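Local atomic coordinates of single-stranded-DNA-specific exonuclease RecJ (Thermus thermophilus, PDB entry 2ZXR), a protein that degrades single-stranded DNA in the 5' to 3' direction as a divalent-metal-dependent exonuclease of the DHH family. Residues V173-T178 against A188-L193; V216-D221 against A231-G236; A238-P241 against G247-L250; E253-T258 against F266-R271. One frame throughout, in Å; residues are numbered along the deposited sequence.

Contact 1. Residues V173-T178 against A188-L193; sequences VHPALT and AGVAFL
Val173 and Val190 meet branch to branch. Their CG1 methyls lie 3.8 Å apart, and the two side chains cross at a slant. In both valines CG1 is anti to the backbone N, with chi1 180° in Val173 and 175° in Val190. Each CA-CB bond points toward the other segment, and this torsion makes CG1 the leading methyl on both sides. Val190 CG1 also lies 3.8 Å from Val173 O, and it therefore meets both the side chain and the backbone of Val173. The second branch of Val190 serves another partner. Its CG2 faces the proline ring, and Pro175 CD is 4.3 Å from Val190 CG2. Val190 thus divides its methyls between Val173 and Pro175. No hydrogen bond joins the two segments. The side-chain packing is apolar, and all three touching residues are buried.

The loop is shaped by its own bonds. The CA-CB bond of His174 points away from the helix. Its ND1 accepts the N-H of Ala176 at 2.9 Å, with the donor close to the imidazole plane and an N-H...N angle of 142°. This bond spans Pro175 at the start of the 3-10 turn 175-177. Pro175 lies about 5 Å, side chain to side chain, from His160, a metal ligand. At the start of helix 187-201, Ala188 N donates to Asp84 OD1, and Asp84 also binds the magnesium. The contact packs this helix against the edge strand 172-173 of the five-stranded parallel sheet in the DHH-family domain, beside its metal site.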
loop_
_atom_site.group_PDB
_atom_site.type_symbol
_atom_site.label_atom_id
_atom_site.label_comp_id
_atom_site.label_asym_id
_atom_site.label_seq_id
_atom_site.Cartn_x
_atom_site.Cartn_y
_atom_site.Cartn_z
ATOM N N VAL A 173 -26.195 2.101 -10.966
ATOM C CA VAL A 173 -25.755 2.884 -9.829
ATOM C C VAL A 173 -24.247 2.722 -9.766
ATOM O O VAL A 173 -23.745 1.624 -9.530
ATOM C CB VAL A 173 -26.409 2.369 -8.545
ATOM C CG1 VAL A 173 -25.935 3.188 -7.345
ATOM C CG2 VAL A 173 -27.941 2.414 -8.705
ATOM N N HIS A 174 -23.531 3.819 -9.998
ATOM C CA HIS A 174 -22.070 3.802 -10.011
ATOM C C HIS A 174 -21.460 5.158 -9.643
ATOM O O HIS A 174 -21.812 6.188 -10.218
ATOM C CB HIS A 174 -21.581 3.402 -11.392
ATOM C CG HIS A 174 -20.127 3.059 -11.443
ATOM N ND1 HIS A 174 -19.141 3.930 -11.034
ATOM C CD2 HIS A 174 -19.492 1.941 -11.865
ATOM C CE1 HIS A 174 -17.959 3.361 -11.203
ATOM N NE2 HIS A 174 -18.145 2.154 -11.706
ATOM N N PRO A 175 -20.513 5.161 -8.695
ATOM C CA PRO A 175 -19.830 6.376 -8.226
ATOM C C PRO A 175 -19.374 7.289 -9.372
ATOM O O PRO A 175 -19.642 8.488 -9.369
ATOM C CB PRO A 175 -18.636 5.822 -7.444
ATOM C CG PRO A 175 -19.130 4.514 -6.952
ATOM C CD PRO A 175 -19.877 3.955 -8.139
ATOM N N ALA A 176 -18.680 6.710 -10.344
ATOM C CA ALA A 176 -18.174 7.462 -11.487
ATOM C C ALA A 176 -19.244 8.334 -12.151
ATOM O O ALA A 176 -18.920 9.376 -12.711
ATOM C CB ALA A 176 -17.568 6.514 -12.514
ATOM N N LEU A 177 -20.505 7.911 -12.097
ATOM C CA LEU A 177 -21.593 8.695 -12.695
ATOM C C LEU A 177 -21.813 9.973 -11.910
ATOM O O LEU A 177 -22.362 10.953 -12.416
ATOM C CB LEU A 177 -22.899 7.909 -12.685
ATOM C CG LEU A 177 -22.894 6.564 -13.396
ATOM C CD1 LEU A 177 -24.321 6.061 -13.491
ATOM C CD2 LEU A 177 -22.272 6.713 -14.784
ATOM N N THR A 178 -21.371 9.936 -10.659
ATOM C CA THR A 178 -21.504 11.037 -9.727
ATOM C C THR A 178 -20.276 11.935 -9.824
ATOM O O THR A 178 -19.244 11.700 -9.184
ATOM C CB THR A 178 -21.674 10.475 -8.294
ATOM O OG1 THR A 178 -22.685 9.451 -8.313
ATOM C CG2 THR A 178 -22.082 11.572 -7.326
ATOM N N ALA A 188 -19.698 -4.652 -3.814
ATOM C CA ALA A 188 -20.359 -4.995 -2.566
ATOM C C ALA A 188 -20.681 -3.719 -1.781
ATOM O O ALA A 188 -21.666 -3.669 -1.038
ATOM C CB ALA A 188 -19.474 -5.937 -1.732
ATOM N N GLY A 189 -19.843 -2.695 -1.945
ATOM C CA GLY A 189 -20.082 -1.435 -1.259
ATOM C C GLY A 189 -21.361 -0.776 -1.760
ATOM O O GLY A 189 -22.158 -0.234 -0.970
ATOM N N VAL A 190 -21.548 -0.819 -3.083
ATOM C CA VAL A 190 -22.731 -0.245 -3.718
ATOM C C VAL A 190 -23.978 -1.107 -3.393
ATOM O O VAL A 190 -25.046 -0.556 -3.138
ATOM C CB VAL A 190 -22.513 -0.093 -5.259
ATOM C CG1 VAL A 190 -23.817 0.391 -5.933
ATOM C CG2 VAL A 190 -21.386 0.938 -5.532
ATOM N N ALA A 191 -23.842 -2.434 -3.377
ATOM C CA ALA A 191 -24.971 -3.297 -2.990
ATOM C C ALA A 191 -25.417 -2.895 -1.558
ATOM O O ALA A 191 -26.610 -2.831 -1.238
ATOM C CB ALA A 191 -24.547 -4.748 -2.980
ATOM N N PHE A 192 -24.432 -2.647 -0.703
ATOM C CA PHE A 192 -24.682 -2.245 0.679
ATOM C C PHE A 192 -25.385 -0.872 0.696
ATOM O O PHE A 192 -26.348 -0.676 1.407
ATOM C CB PHE A 192 -23.331 -2.176 1.408
ATOM C CG PHE A 192 -23.412 -1.700 2.814
ATOM C CD1 PHE A 192 -23.799 -2.553 3.824
ATOM C CD2 PHE A 192 -23.062 -0.390 3.140
ATOM C CE1 PHE A 192 -23.835 -2.122 5.144
ATOM C CE2 PHE A 192 -23.101 0.047 4.466
ATOM C CZ PHE A 192 -23.485 -0.823 5.457
ATOM N N LEU A 193 -24.898 0.075 -0.095
ATOM C CA LEU A 193 -25.506 1.404 -0.140
ATOM C C LEU A 193 -26.955 1.313 -0.605
ATOM O O LEU A 193 -27.828 1.990 -0.057
ATOM C CB LEU A 193 -24.706 2.326 -1.063
ATOM C CG LEU A 193 -23.354 2.719 -0.454
ATOM C CD1 LEU A 193 -22.435 3.325 -1.513
ATOM C CD2 LEU A 193 -23.602 3.684 0.708
#

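Contact 2. Residues V216-D221 against A231-G236. With MG (magnesium ion), chain B.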
loop_
_atom_site.group_PDB
_atom_site.type_symbol
_atom_site.label_atom_id
_atom_site.label_comp_id
_atom_site.label_asym_id
_atom_site.label_seq_id
_atom_site.Cartn_x
_atom_site.Cartn_y
_atom_site.Cartn_z
ATOM N N VAL A 216 -15.560 -7.251 3.407
ATOM C CA VAL A 216 -14.827 -8.345 2.767
ATOM C C VAL A 216 -14.777 -8.113 1.246
ATOM O O VAL A 216 -13.722 -8.286 0.606
ATOM C CB VAL A 216 -15.474 -9.750 3.097
ATOM C CG1 VAL A 216 -14.845 -10.852 2.214
ATOM C CG2 VAL A 216 -15.238 -10.103 4.608
ATOM N N GLY A 217 -15.900 -7.712 0.647
ATOM C CA GLY A 217 -15.872 -7.464 -0.795
ATOM C C GLY A 217 -14.970 -6.282 -1.159
ATOM O O GLY A 217 -14.263 -6.298 -2.168
ATOM N N THR A 218 -15.014 -5.237 -0.339
ATOM C CA THR A 218 -14.218 -4.013 -0.536
ATOM C C THR A 218 -12.711 -4.326 -0.518
ATOM O O THR A 218 -11.952 -3.897 -1.389
ATOM C CB THR A 218 -14.571 -3.005 0.585
ATOM O OG1 THR A 218 -15.970 -2.698 0.490
ATOM C CG2 THR A 218 -13.736 -1.711 0.479
ATOM N N ILE A 219 -12.291 -5.082 0.483
ATOM C CA ILE A 219 -10.893 -5.471 0.603
ATOM C C ILE A 219 -10.498 -6.383 -0.580
ATOM O O ILE A 219 -9.477 -6.174 -1.234
ATOM C CB ILE A 219 -10.654 -6.178 1.969
ATOM C CG1 ILE A 219 -10.813 -5.151 3.112
ATOM C CG2 ILE A 219 -9.283 -6.818 1.984
ATOM C CD1 ILE A 219 -10.815 -5.772 4.553
ATOM N N ALA A 220 -11.341 -7.363 -0.880
ATOM C CA ALA A 220 -11.080 -8.293 -1.983
ATOM C C ALA A 220 -10.959 -7.579 -3.334
ATOM O O ALA A 220 -10.194 -8.002 -4.199
ATOM C CB ALA A 220 -12.202 -9.354 -2.052
ATOM N N ASP A 221 -11.731 -6.520 -3.529
ATOM C CA ASP A 221 -11.710 -5.763 -4.775
ATOM C C ASP A 221 -10.432 -4.942 -4.927
ATOM O O ASP A 221 -10.155 -4.433 -6.016
ATOM C CB ASP A 221 -12.909 -4.801 -4.829
ATOM C CG ASP A 221 -12.909 -3.913 -6.088
ATOM O OD1 ASP A 221 -12.680 -2.686 -5.986
ATOM O OD2 ASP A 221 -13.129 -4.439 -7.186
ATOM N N ALA A 231 -14.192 3.840 6.438
ATOM C CA ALA A 231 -15.208 3.748 7.471
ATOM C C ALA A 231 -15.962 2.424 7.387
ATOM O O ALA A 231 -16.278 1.816 8.413
ATOM C CB ALA A 231 -16.192 4.911 7.339
ATOM N N LEU A 232 -16.241 1.980 6.160
ATOM C CA LEU A 232 -16.983 0.743 5.962
ATOM C C LEU A 232 -16.182 -0.437 6.467
ATOM O O LEU A 232 -16.710 -1.300 7.204
ATOM C CB LEU A 232 -17.334 0.546 4.480
ATOM C CG LEU A 232 -18.044 -0.796 4.195
ATOM C CD1 LEU A 232 -19.492 -0.747 4.729
ATOM C CD2 LEU A 232 -18.046 -1.065 2.738
ATOM N N VAL A 233 -14.904 -0.470 6.098
ATOM C CA VAL A 233 -14.031 -1.558 6.518
ATOM C C VAL A 233 -13.850 -1.577 8.053
ATOM O O VAL A 233 -13.906 -2.628 8.668
ATOM C CB VAL A 233 -12.670 -1.474 5.745
ATOM C CG1 VAL A 233 -11.613 -2.380 6.377
ATOM C CG2 VAL A 233 -12.926 -1.899 4.260
ATOM N N LYS A 234 -13.670 -0.421 8.675
ATOM C CA LYS A 234 -13.516 -0.418 10.125
ATOM C C LYS A 234 -14.768 -1.047 10.762
ATOM O O LYS A 234 -14.664 -1.909 11.626
ATOM C CB LYS A 234 -13.302 1.007 10.648
ATOM C CG LYS A 234 -11.936 1.625 10.242
ATOM C CD LYS A 234 -11.890 3.159 10.549
ATOM C CE LYS A 234 -11.346 3.461 11.933
ATOM N NZ LYS A 234 -9.839 3.659 11.866
ATOM N N GLU A 235 -15.942 -0.622 10.321
ATOM C CA GLU A 235 -17.188 -1.168 10.848
ATOM C C GLU A 235 -17.295 -2.686 10.606
ATOM O O GLU A 235 -17.555 -3.449 11.529
ATOM C CB GLU A 235 -18.378 -0.457 10.193
ATOM C CG GLU A 235 -19.769 -0.856 10.718
ATOM C CD GLU A 235 -19.986 -0.480 12.182
ATOM O OE1 GLU A 235 -19.460 0.558 12.623
ATOM O OE2 GLU A 235 -20.699 -1.202 12.892
ATOM N N GLY A 236 -17.096 -3.119 9.362
ATOM C CA GLY A 236 -17.213 -4.529 9.043
ATOM C C GLY A 236 -16.183 -5.441 9.687
ATOM O O GLY A 236 -16.530 -6.535 10.142
HETATM MG MG MG B . -15.234 -5.255 -7.918
HETATM O O HOH W 1 -13.952 -7.200 -7.649
#
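This helix-helix packing lies behind the metal centre of the DHH-family fold: Asp221, at the C-terminal end of the 216-221 segment, is a magnesium ligand. Thr218 and Ile219 of helix 211-220 meet Leu232 and Val233 of helix 227-239. The short helical segments are 9.7 Å apart at closest approach, with 127° between their directions. Val233 presents both methyls. Its CG2 touches Thr218 CG2 at 3.9 Å, while its CG1 touches Ile219 CD1 at the same distance. The Ile219 side chain sets off to one side, but its extended chain, chi2 171°, brings CD1 back to the valine. The Ile219 and Val233 side chains run nearly perpendicular to each other.

Thr218 uses its two branches differently. CG2, anti to the backbone N, packs on Val233. Thr218 OG1 is 3.5 Å from Leu232 CD2, a contact without a hydrogen bond. The hydroxyl is satisfied within its own helix, by a bond to Ala214 O.

The metal lies at the Asp221 end of the segment, away from helix 227-239. Asp84, Asp136, His160 and His161 bind the same ion. Asp221 completes the protein ligands through one carboxylate oxygen: OD2 is 2.4 Å from the magnesium, whereas OD1 stands 4.1 Å from it.

Contact 3. Residues A238-P241 against G247-L250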
loop_
_atom_site.group_PDB
_atom_site.type_symbol
_atom_site.label_atom_id
_atom_site.label_comp_id
_atom_site.label_asym_id
_atom_site.label_seq_id
_atom_site.Cartn_x
_atom_site.Cartn_y
_atom_site.Cartn_z
ATOM N N ALA A 238 -14.809 -5.062 12.452
ATOM C CA ALA A 238 -15.208 -5.172 13.857
ATOM C C ALA A 238 -16.386 -6.152 14.023
ATOM O O ALA A 238 -16.496 -6.810 15.053
ATOM C CB ALA A 238 -15.609 -3.775 14.412
ATOM N N ARG A 239 -17.247 -6.269 13.005
ATOM C CA ARG A 239 -18.419 -7.162 13.132
ATOM C C ARG A 239 -18.193 -8.644 12.794
ATOM O O ARG A 239 -18.958 -9.511 13.215
ATOM C CB ARG A 239 -19.613 -6.565 12.331
ATOM C CG ARG A 239 -19.958 -5.130 12.863
ATOM C CD ARG A 239 -21.071 -4.304 12.154
ATOM N NE ARG A 239 -22.363 -4.800 12.571
ATOM C CZ ARG A 239 -23.195 -4.213 13.425
ATOM N NH1 ARG A 239 -22.929 -3.049 13.989
ATOM N NH2 ARG A 239 -24.280 -4.859 13.759
ATOM N N ILE A 240 -17.117 -8.952 12.084
ATOM C CA ILE A 240 -16.878 -10.327 11.702
ATOM C C ILE A 240 -16.837 -11.359 12.834
ATOM O O ILE A 240 -17.456 -12.409 12.734
ATOM C CB ILE A 240 -15.583 -10.445 10.846
ATOM C CG1 ILE A 240 -15.848 -9.894 9.437
ATOM C CG2 ILE A 240 -15.103 -11.913 10.786
ATOM C CD1 ILE A 240 -14.592 -9.661 8.633
ATOM N N PRO A 241 -16.127 -11.067 13.933
ATOM C CA PRO A 241 -16.083 -12.073 15.007
ATOM C C PRO A 241 -17.427 -12.546 15.558
ATOM O O PRO A 241 -17.539 -13.669 16.035
ATOM C CB PRO A 241 -15.187 -11.414 16.071
ATOM C CG PRO A 241 -14.271 -10.516 15.233
ATOM C CD PRO A 241 -15.267 -9.912 14.250
ATOM N N GLY A 247 -21.609 -18.444 8.346
ATOM C CA GLY A 247 -20.596 -18.905 7.406
ATOM C C GLY A 247 -19.364 -18.002 7.354
ATOM O O GLY A 247 -18.225 -18.479 7.234
ATOM N N LEU A 248 -19.588 -16.695 7.449
ATOM C CA LEU A 248 -18.483 -15.754 7.416
ATOM C C LEU A 248 -17.714 -15.856 8.739
ATOM O O LEU A 248 -16.488 -15.882 8.768
ATOM C CB LEU A 248 -19.008 -14.332 7.223
ATOM C CG LEU A 248 -17.905 -13.266 7.234
ATOM C CD1 LEU A 248 -16.878 -13.569 6.124
ATOM C CD2 LEU A 248 -18.534 -11.877 7.029
ATOM N N ARG A 249 -18.438 -15.909 9.846
ATOM C CA ARG A 249 -17.760 -16.019 11.126
ATOM C C ARG A 249 -16.876 -17.286 11.145
ATOM O O ARG A 249 -15.719 -17.243 11.525
ATOM C CB ARG A 249 -18.789 -16.066 12.266
ATOM C CG ARG A 249 -18.169 -16.382 13.596
ATOM C CD ARG A 249 -19.181 -16.351 14.718
ATOM N NE ARG A 249 -18.619 -16.985 15.908
ATOM C CZ ARG A 249 -19.255 -17.106 17.067
ATOM N NH1 ARG A 249 -20.493 -16.627 17.202
ATOM N NH2 ARG A 249 -18.651 -17.711 18.085
ATOM N N LEU A 250 -17.426 -18.407 10.704
ATOM C CA LEU A 250 -16.688 -19.669 10.673
ATOM C C LEU A 250 -15.506 -19.622 9.681
ATOM O O LEU A 250 -14.441 -20.168 9.955
ATOM C CB LEU A 250 -17.662 -20.814 10.320
ATOM C CG LEU A 250 -17.902 -22.012 11.275
ATOM C CD1 LEU A 250 -17.985 -21.579 12.745
ATOM C CD2 LEU A 250 -19.201 -22.752 10.839
#
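Arg249 reaches across to the backbone of Ile240 and Pro241 with the flank of its side chain. Its CB lies 3.9 Å from Ile240 O. CG, anti to the backbone N (chi1 172°), has both carbonyl oxygens on one side and is 3.7 Å from Pro241 O. CD makes the nearest approach, 3.4 Å from Pro241 O. From CG to NE the chain is extended, and it carries the guanidinium past the same oxygen. Pro241 O therefore lies over one face of that group. NE is 3.5 Å from Pro241 O, but the angle is too poor for a hydrogen bond. NE instead forms a salt bridge with Glu253, one turn further along helix 246-254.

The contact lies at the connection between two consecutive helices: helix 227-239 runs into the 3-10 segment that begins at Ile240, and the chain then turns into helix 246-254. It lies away from the metal site. On its buried side the packing is apolar. Ile240 CG1 meets Leu248 CD2 at 4.1 Å, and the side chains lie roughly perpendicular. Both residues also rest on Asp212 of helix 211-220.

Contact 4. Residues E253-T258 against F266-R271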
loop_
_atom_site.group_PDB
_atom_site.type_symbol
_atom_site.label_atom_id
_atom_site.label_comp_id
_atom_site.label_asym_id
_atom_site.label_seq_id
_atom_site.Cartn_x
_atom_site.Cartn_y
_atom_site.Cartn_z
ATOM N N GLU A 253 -12.839 -17.593 11.556
ATOM C CA GLU A 253 -12.165 -18.333 12.633
ATOM C C GLU A 253 -11.238 -19.412 12.073
ATOM O O GLU A 253 -10.134 -19.599 12.580
ATOM C CB GLU A 253 -13.182 -18.977 13.560
ATOM C CG GLU A 253 -14.116 -17.969 14.180
ATOM C CD GLU A 253 -15.175 -18.601 15.066
ATOM O OE1 GLU A 253 -15.385 -19.831 14.962
ATOM O OE2 GLU A 253 -15.798 -17.853 15.857
ATOM N N ALA A 254 -11.677 -20.090 11.017
ATOM C CA ALA A 254 -10.876 -21.150 10.391
ATOM C C ALA A 254 -9.495 -20.640 10.028
ATOM O O ALA A 254 -8.511 -21.372 10.150
ATOM C CB ALA A 254 -11.570 -21.696 9.109
ATOM N N VAL A 255 -9.416 -19.396 9.570
ATOM C CA VAL A 255 -8.121 -18.858 9.189
ATOM C C VAL A 255 -7.420 -18.061 10.286
ATOM O O VAL A 255 -6.396 -17.435 10.037
ATOM C CB VAL A 255 -8.220 -18.011 7.905
ATOM C CG1 VAL A 255 -8.899 -18.832 6.817
ATOM C CG2 VAL A 255 -8.998 -16.739 8.167
ATOM N N GLY A 256 -7.953 -18.098 11.501
ATOM C CA GLY A 256 -7.295 -17.393 12.600
ATOM C C GLY A 256 -7.420 -15.887 12.611
ATOM O O GLY A 256 -6.519 -15.181 13.023
ATOM N N TYR A 257 -8.546 -15.394 12.137
ATOM C CA TYR A 257 -8.839 -13.970 12.096
ATOM C C TYR A 257 -8.632 -13.274 13.433
ATOM O O TYR A 257 -9.030 -13.792 14.471
ATOM C CB TYR A 257 -10.297 -13.787 11.683
ATOM C CG TYR A 257 -10.727 -12.348 11.521
ATOM C CD1 TYR A 257 -11.688 -11.786 12.364
ATOM C CD2 TYR A 257 -10.212 -11.562 10.504
ATOM C CE1 TYR A 257 -12.131 -10.489 12.191
ATOM C CE2 TYR A 257 -10.658 -10.230 10.319
ATOM C CZ TYR A 257 -11.620 -9.707 11.171
ATOM O OH TYR A 257 -12.048 -8.400 11.020
ATOM N N THR A 258 -8.008 -12.100 13.404
ATOM C CA THR A 258 -7.829 -11.314 14.624
ATOM C C THR A 258 -8.231 -9.846 14.398
ATOM O O THR A 258 -7.732 -8.956 15.093
ATOM C CB THR A 258 -6.381 -11.345 15.112
ATOM O OG1 THR A 258 -5.562 -10.646 14.176
ATOM C CG2 THR A 258 -5.888 -12.803 15.260
ATOM N N PHE A 266 -5.511 -11.790 2.450
ATOM C CA PHE A 266 -4.717 -12.970 2.177
ATOM C C PHE A 266 -5.271 -14.302 2.636
ATOM O O PHE A 266 -4.766 -15.346 2.213
ATOM C CB PHE A 266 -3.303 -12.772 2.752
ATOM C CG PHE A 266 -2.493 -11.753 1.992
ATOM C CD1 PHE A 266 -1.660 -12.145 0.954
ATOM C CD2 PHE A 266 -2.612 -10.395 2.279
ATOM C CE1 PHE A 266 -0.958 -11.191 0.216
ATOM C CE2 PHE A 266 -1.922 -9.441 1.556
ATOM C CZ PHE A 266 -1.094 -9.834 0.523
ATOM N N ARG A 267 -6.278 -14.304 3.496
ATOM C CA ARG A 267 -6.798 -15.594 3.953
ATOM C C ARG A 267 -8.263 -15.847 3.665
ATOM O O ARG A 267 -8.647 -16.936 3.225
ATOM C CB ARG A 267 -6.515 -15.757 5.453
ATOM C CG ARG A 267 -5.018 -15.743 5.738
ATOM C CD ARG A 267 -4.656 -15.826 7.221
ATOM N NE ARG A 267 -3.245 -16.201 7.312
ATOM C CZ ARG A 267 -2.415 -15.815 8.269
ATOM N NH1 ARG A 267 -2.840 -15.018 9.255
ATOM N NH2 ARG A 267 -1.155 -16.233 8.241
ATOM N N ILE A 268 -9.087 -14.843 3.882
ATOM C CA ILE A 268 -10.500 -15.020 3.651
ATOM C C ILE A 268 -10.909 -14.906 2.181
ATOM O O ILE A 268 -11.476 -15.841 1.615
ATOM C CB ILE A 268 -11.309 -14.038 4.517
ATOM C CG1 ILE A 268 -11.030 -14.340 5.999
ATOM C CG2 ILE A 268 -12.799 -14.154 4.207
ATOM C CD1 ILE A 268 -11.813 -13.462 7.003
ATOM N N ALA A 269 -10.612 -13.780 1.558
ATOM C CA ALA A 269 -10.999 -13.585 0.178
ATOM C C ALA A 269 -10.440 -14.640 -0.776
ATOM O O ALA A 269 -11.137 -15.071 -1.684
ATOM C CB ALA A 269 -10.604 -12.188 -0.286
ATOM N N PRO A 270 -9.166 -15.038 -0.611
ATOM C CA PRO A 270 -8.640 -16.056 -1.530
ATOM C C PRO A 270 -9.431 -17.360 -1.493
ATOM O O PRO A 270 -9.563 -18.026 -2.527
ATOM C CB PRO A 270 -7.194 -16.237 -1.068
ATOM C CG PRO A 270 -6.849 -14.844 -0.603
ATOM C CD PRO A 270 -8.083 -14.461 0.203
ATOM N N ARG A 271 -9.948 -17.746 -0.325
ATOM C CA ARG A 271 -10.729 -18.995 -0.238
ATOM C C ARG A 271 -12.024 -18.861 -1.050
ATOM O O ARG A 271 -12.439 -19.778 -1.765
ATOM C CB ARG A 271 -11.117 -19.318 1.194
ATOM C CG ARG A 271 -10.282 -20.360 1.867
ATOM C CD ARG A 271 -9.018 -19.779 2.416
ATOM N NE ARG A 271 -8.331 -20.728 3.286
ATOM C CZ ARG A 271 -7.148 -20.490 3.838
ATOM N NH1 ARG A 271 -6.543 -19.341 3.618
ATOM N NH2 ARG A 271 -6.551 -21.413 4.563
#
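Val255 is central to this contact, with Arg267 and Ile268 as its main partners. Its CA-CB bond points toward helix 261-277. Val255 CB is 3.7 Å from Arg267 CB, where the two side chains run alongside with opposite headings. The CG2 methyl lies between the backbone N and the carbonyl carbon (chi1 -53° for CG1). There it meets Ile268 CG1 at 3.8 Å, and the two side chains stand nearly square to each other. Further along the extended Arg267 chain, CD lies 3.7 Å from Val255 O.

The other methyl, CG1, sits over the centre of one face of the Arg271 guanidinium, 3.8 Å from CZ. Arg271 is bent at chi2, 82°. Its NH1 donates to Arg267 O at 3.2 Å, an off-line bond with an angle of 138° at the hydrogen. That bond probably helps to keep the flat group against the valine. Ile268 CD1 continues the apolar patch to Tyr257 CD2, 4.3 Å away.

Val255 directly follows helix 246-254. A Schellman motif ends that helix: Gly256 N bonds to Glu253 O and Tyr257 N to Ala252 O, with Gly256 at positive phi. The Tyr257 hydroxyl is hydrogen-bonded to Leu237 O. No hydrogen bond crosses between the segments. The chemistry implies that the segments meet mainly through van der Waals and hydrophobic packing, with the arginines contributing their aliphatic carbons and a guanidinium face rather than ion pairs.

How the contacts relate
The four contacts follow one another along the chain, and each closes its own short loop before the next opens. None nests in or crosses another. Contact 1 links the edge of the parallel sheet to helix 187-201. Contact 2 pairs helix 211-220 with helix 227-239, contact 3 packs the chain just past the latter against helix 246-254, and contact 4 joins that helix's end to helix 261-277. Side chains bridge the successive contacts. Phe192 packs on Leu232 between contacts 1 and 2. Val216 of contact 2 touches Ile240 and Leu248 of contact 3. Tyr257 of contact 4 packs on Ile240 and Pro241. Ala220 also meets Ala269, joining contacts 2 and 4.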